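Copper-transporting ATPase PAA1, chloroplastic (Arabidopsis thaliana, PDB 5LBD) uses ATP to drive monovalent copper across the plastid envelope into the stroma, the chain here being its nucleotide-binding (N) domain. Local coordinates at residues K61-D64 with G65-T68; L89-V92 with K93-A97. The protein carries 2 engineered substitutions. One frame throughout, in Å; residues are numbered along the deposited sequence.

Contact 1: K61-D64 with G65-T68; sequences KAED and GTFT
A type II beta turn, running from E63 to T66, reverses the chain just before strand 68-70, and the carbonyl oxygen of E63 holds it together. The backbone closes the turn with T66 N donating to E63 O at 3.2 Å, the N-H...O angle being 159°. The side chain adds a second grip: T66 OG1 donates to the same E63 O at 2.9 Å, so one oxygen takes two bonds from a single residue. OG1 gets there because chi1 (67°) sets it between the backbone N and the carbonyl carbon of T66, which leaves CG2 beside the backbone N, against E63 CB. That methyl lies obliquely across the glutamate, T66 CG2 to E63 CB being 3.7 Å, and the extended E63 chain carries OE2 past it. T66 has two conformers, and in this one the hydroxyl makes the bond to E63 O. G65 takes the positive phi (79°) of the third turn position; a CB there would clash with D64 O. T66 OG1 is also hydrogen-bonded to I78 N, and the backbone of E63 bonds I78, tying the turn to strand 74-79. With glycine third and a threonine hydroxyl reinforcing the closing bond, this is a classic type II turn leading into the edge strand of the N-domain sheet.

Contact 2: L89-V92 with K93-A97; sequences LEWV and KRHGA
W91 and H95, one helical turn apart, form the tight part of this contact at the C-terminal end of helix 89-94. H95 points its CE1 edge at one face of the indole, with CE1 3.4 Å from W91 CH2, and the planes stand 50° apart in an edge-to-face pair. The same histidine grips the W91 backbone: H95 ND1 donates to W91 O at 2.8 Å, the oxygen sitting at the imidazole edge, close to its plane, while H95 N reaches W91 O at 3.2 Å from the opposite face of the carbonyl. W91 O thus accepts two donors, and the ND1 bond together with the CE1 contact on the indole holds the imidazole in its rotation. The indole swings toward H95 because its CG stands anti to the backbone N (chi1 171°); W91 NE1 is bonded to A75 O. R94 comes in obliquely, NH2 at 3.6 Å from W91 CZ3, and salt-bridges E70. Losing the indole to an alanine here is likely to strip the face from H95 CE1 and the N-H from A75 O, with R94 then held mainly by E70. V92 and W91 also pack against T85 of strand 82-87.

The other flank is looser. K93 runs out extended across L89, its CE 3.9 Å from L89 CG; the lysine is solvent-exposed, while L89 also touches Y117 of strand 115-120.

Just past H95 the chain leaves the helix: A97 N bonds V92 O at 3.1 Å, G96 N bonds K93 O at 3.0 Å, and G96 adopts positive phi (111°). This pair of bonds around a glycine is a Schellman motif, ending a short helix that lies on the sheet of the N-domain.

Overall arrangement
Contact 1 is a surface turn with no buried residue, whereas contact 2 is partly buried, with W91, V92 and A97 enclosed. Their centres lie 18 Å apart and they do not touch, yet both lean on strand 74-79: residues 61-68 reach A75, V76, A77 and I78, while W91 and H95 meet V76. Contact 2 also rests on strands 82-87 and 115-120, and so spans more of the antiparallel sheet. Each uses one carbonyl oxygen with two donors from a single residue and a positive-phi glycine, within a beta turn in contact 1 and ending a helix in contact 2. The turn is held mainly by hydrogen bonds; aromatic packing sets contact 2 apart.

Contact 1: K61-D64 with G65-T68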
loop_
_atom_site.group_PDB
_atom_site.type_symbol
_atom_site.label_atom_id
_atom_site.label_comp_id
_atom_site.label_asym_id
_atom_site.label_seq_id
_atom_site.Cartn_x
_atom_site.Cartn_y
_atom_site.Cartn_z
ATOM N N LYS A 61 -8.627 8.947 -5.226
ATOM C CA LYS A 61 -9.030 9.150 -3.845
ATOM C C LYS A 61 -9.791 7.943 -3.323
ATOM O O LYS A 61 -10.505 7.253 -4.060
ATOM C CB LYS A 61 -9.902 10.408 -3.702
ATOM C CG LYS A 61 -9.137 11.645 -3.231
ATOM C CD LYS A 61 -10.058 12.860 -2.982
ATOM C CE LYS A 61 -10.404 13.591 -4.284
ATOM N NZ LYS A 61 -10.891 15.008 -4.082
ATOM N N ALA A 62 -9.621 7.703 -2.032
ATOM C CA ALA A 62 -10.444 6.742 -1.334
ATOM C C ALA A 62 -11.890 7.220 -1.308
ATOM O O ALA A 62 -12.172 8.417 -1.207
ATOM C CB ALA A 62 -9.919 6.542 0.090
ATOM N N GLU A 63 -12.798 6.268 -1.367
ATOM C CA GLU A 63 -14.217 6.613 -1.240
ATOM C C GLU A 63 -14.480 7.122 0.167
ATOM O O GLU A 63 -14.010 6.582 1.121
ATOM C CB GLU A 63 -15.195 5.474 -1.587
ATOM C CG GLU A 63 -15.115 4.991 -3.001
ATOM C CD GLU A 63 -16.128 3.867 -3.332
ATOM O OE1 GLU A 63 -16.269 3.512 -4.514
ATOM O OE2 GLU A 63 -16.755 3.335 -2.382
ATOM N N ASP A 64 -15.318 8.136 0.271
ATOM C CA ASP A 64 -15.618 8.716 1.571
ATOM C C ASP A 64 -16.168 7.662 2.515
ATOM O O ASP A 64 -17.036 6.862 2.145
ATOM C CB ASP A 64 -16.623 9.854 1.420
ATOM C CG ASP A 64 -16.143 10.932 0.477
ATOM O OD1 ASP A 64 -14.924 10.983 0.197
ATOM O OD2 ASP A 64 -16.992 11.734 0.026
ATOM N N GLY A 65 -15.635 7.636 3.730
ATOM C CA GLY A 65 -16.116 6.749 4.758
ATOM C C GLY A 65 -15.648 5.306 4.679
ATOM O O GLY A 65 -16.073 4.499 5.509
ATOM N N THR A 66 -14.797 4.939 3.712
ATOM C CA THR A 66 -14.355 3.558 3.583
ATOM C C THR A 66 -13.007 3.284 4.239
ATOM O O THR A 66 -12.614 2.124 4.329
ATOM C CB THR A 66 -14.264 3.134 2.109
ATOM O OG1 THR A 66 -13.211 3.862 1.457
ATOM C CG2 THR A 66 -15.594 3.368 1.402
ATOM N N PHE A 67 -12.281 4.301 4.685
ATOM C CA PHE A 67 -11.001 4.062 5.335
ATOM C C PHE A 67 -11.201 3.355 6.668
ATOM O O PHE A 67 -12.014 3.788 7.487
ATOM C CB PHE A 67 -10.257 5.374 5.570
ATOM C CG PHE A 67 -8.986 5.185 6.324
ATOM C CD1 PHE A 67 -7.837 4.825 5.669
ATOM C CD2 PHE A 67 -8.957 5.315 7.708
ATOM C CE1 PHE A 67 -6.661 4.627 6.347
ATOM C CE2 PHE A 67 -7.770 5.100 8.405
ATOM C CZ PHE A 67 -6.634 4.747 7.723
ATOM N N THR A 68 -10.456 2.281 6.866
ATOM C CA THR A 68 -10.562 1.390 8.005
ATOM C C THR A 68 -9.148 0.959 8.371
ATOM O O THR A 68 -8.325 0.710 7.491
ATOM C CB THR A 68 -11.455 0.175 7.641
ATOM O OG1 THR A 68 -12.705 0.617 7.051
ATOM C CG2 THR A 68 -11.757 -0.646 8.873
#

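Contact 2: L89-V92 with K93-A97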
loop_
_atom_site.group_PDB
_atom_site.type_symbol
_atom_site.label_atom_id
_atom_site.label_comp_id
_atom_site.label_asym_id
_atom_site.label_seq_id
_atom_site.Cartn_x
_atom_site.Cartn_y
_atom_site.Cartn_z
ATOM N N LEU A 89 1.790 -8.732 5.771
ATOM C CA LEU A 89 1.406 -9.824 4.888
ATOM C C LEU A 89 0.148 -10.520 5.402
ATOM O O LEU A 89 -0.752 -10.847 4.619
ATOM C CB LEU A 89 2.563 -10.800 4.762
ATOM C CG LEU A 89 2.337 -12.000 3.838
ATOM C CD1 LEU A 89 2.014 -11.511 2.425
ATOM C CD2 LEU A 89 3.518 -12.927 3.833
ATOM N N GLU A 90 0.050 -10.706 6.723
ATOM C CA GLU A 90 -1.139 -11.329 7.307
ATOM C C GLU A 90 -2.377 -10.507 7.019
ATOM O O GLU A 90 -3.439 -11.064 6.714
ATOM C CB GLU A 90 -0.987 -11.506 8.824
ATOM C CG GLU A 90 0.278 -12.219 9.266
ATOM C CD GLU A 90 1.416 -11.222 9.606
ATOM O OE1 GLU A 90 2.193 -10.851 8.689
ATOM O OE2 GLU A 90 1.521 -10.784 10.786
ATOM N N TRP A 91 -2.260 -9.176 7.116
ATOM C CA TRP A 91 -3.388 -8.277 6.883
ATOM C C TRP A 91 -3.891 -8.372 5.454
ATOM O O TRP A 91 -5.095 -8.485 5.206
ATOM C CB TRP A 91 -2.951 -6.844 7.201
ATOM C CG TRP A 91 -3.858 -5.754 6.853
ATOM C CD1 TRP A 91 -3.758 -4.907 5.789
ATOM C CD2 TRP A 91 -4.994 -5.326 7.608
ATOM N NE1 TRP A 91 -4.777 -3.994 5.829
ATOM C CE2 TRP A 91 -5.548 -4.227 6.944
ATOM C CE3 TRP A 91 -5.596 -5.779 8.778
ATOM C CZ2 TRP A 91 -6.673 -3.550 7.419
ATOM C CZ3 TRP A 91 -6.724 -5.110 9.258
ATOM C CH2 TRP A 91 -7.260 -4.021 8.576
ATOM N N VAL A 92 -2.986 -8.347 4.488
ATOM C CA VAL A 92 -3.441 -8.348 3.112
ATOM C C VAL A 92 -3.992 -9.711 2.723
ATOM O O VAL A 92 -4.924 -9.796 1.922
ATOM C CB VAL A 92 -2.303 -7.885 2.187
ATOM C CG1 VAL A 92 -1.796 -6.494 2.626
ATOM C CG2 VAL A 92 -1.175 -8.904 2.121
ATOM N N LYS A 93 -3.427 -10.795 3.261
ATOM C CA LYS A 93 -4.006 -12.118 3.035
ATOM C C LYS A 93 -5.377 -12.257 3.686
ATOM O O LYS A 93 -6.263 -12.941 3.154
ATOM C CB LYS A 93 -3.088 -13.188 3.601
ATOM C CG LYS A 93 -1.785 -13.445 2.883
ATOM C CD LYS A 93 -1.011 -14.520 3.678
ATOM C CE LYS A 93 0.165 -15.105 2.945
ATOM N NZ LYS A 93 0.750 -16.238 3.753
ATOM N N ARG A 94 -5.546 -11.674 4.871
ATOM C CA ARG A 94 -6.829 -11.800 5.555
ATOM C C ARG A 94 -7.920 -11.131 4.741
ATOM O O ARG A 94 -9.068 -11.582 4.734
ATOM C CB ARG A 94 -6.769 -11.178 6.950
ATOM C CG ARG A 94 -7.803 -11.665 7.895
ATOM C CD ARG A 94 -7.749 -10.744 9.111
ATOM N NE ARG A 94 -8.540 -9.531 8.926
ATOM C CZ ARG A 94 -8.552 -8.507 9.776
ATOM N NH1 ARG A 94 -7.742 -8.488 10.834
ATOM N NH2 ARG A 94 -9.362 -7.488 9.566
ATOM N N HIS A 95 -7.559 -10.073 4.048
ATOM C CA HIS A 95 -8.467 -9.357 3.170
ATOM C C HIS A 95 -8.578 -9.982 1.772
ATOM O O HIS A 95 -9.188 -9.359 0.884
ATOM C CB HIS A 95 -8.010 -7.904 3.075
ATOM C CG HIS A 95 -8.307 -7.112 4.305
ATOM N ND1 HIS A 95 -7.565 -7.200 5.466
ATOM C CD2 HIS A 95 -9.317 -6.257 4.570
ATOM C CE1 HIS A 95 -8.119 -6.443 6.395
ATOM N NE2 HIS A 95 -9.177 -5.850 5.872
ATOM N N GLY A 96 -8.047 -11.183 1.553
ATOM C CA GLY A 96 -8.380 -11.929 0.362
ATOM C C GLY A 96 -7.265 -12.079 -0.657
ATOM O O GLY A 96 -7.465 -12.787 -1.635
ATOM N N ALA A 97 -6.104 -11.514 -0.407
ATOM C CA ALA A 97 -5.005 -11.660 -1.351
ATOM C C ALA A 97 -4.369 -13.035 -1.205
ATOM O O ALA A 97 -4.276 -13.585 -0.115
ATOM C CB ALA A 97 -3.973 -10.571 -1.105
#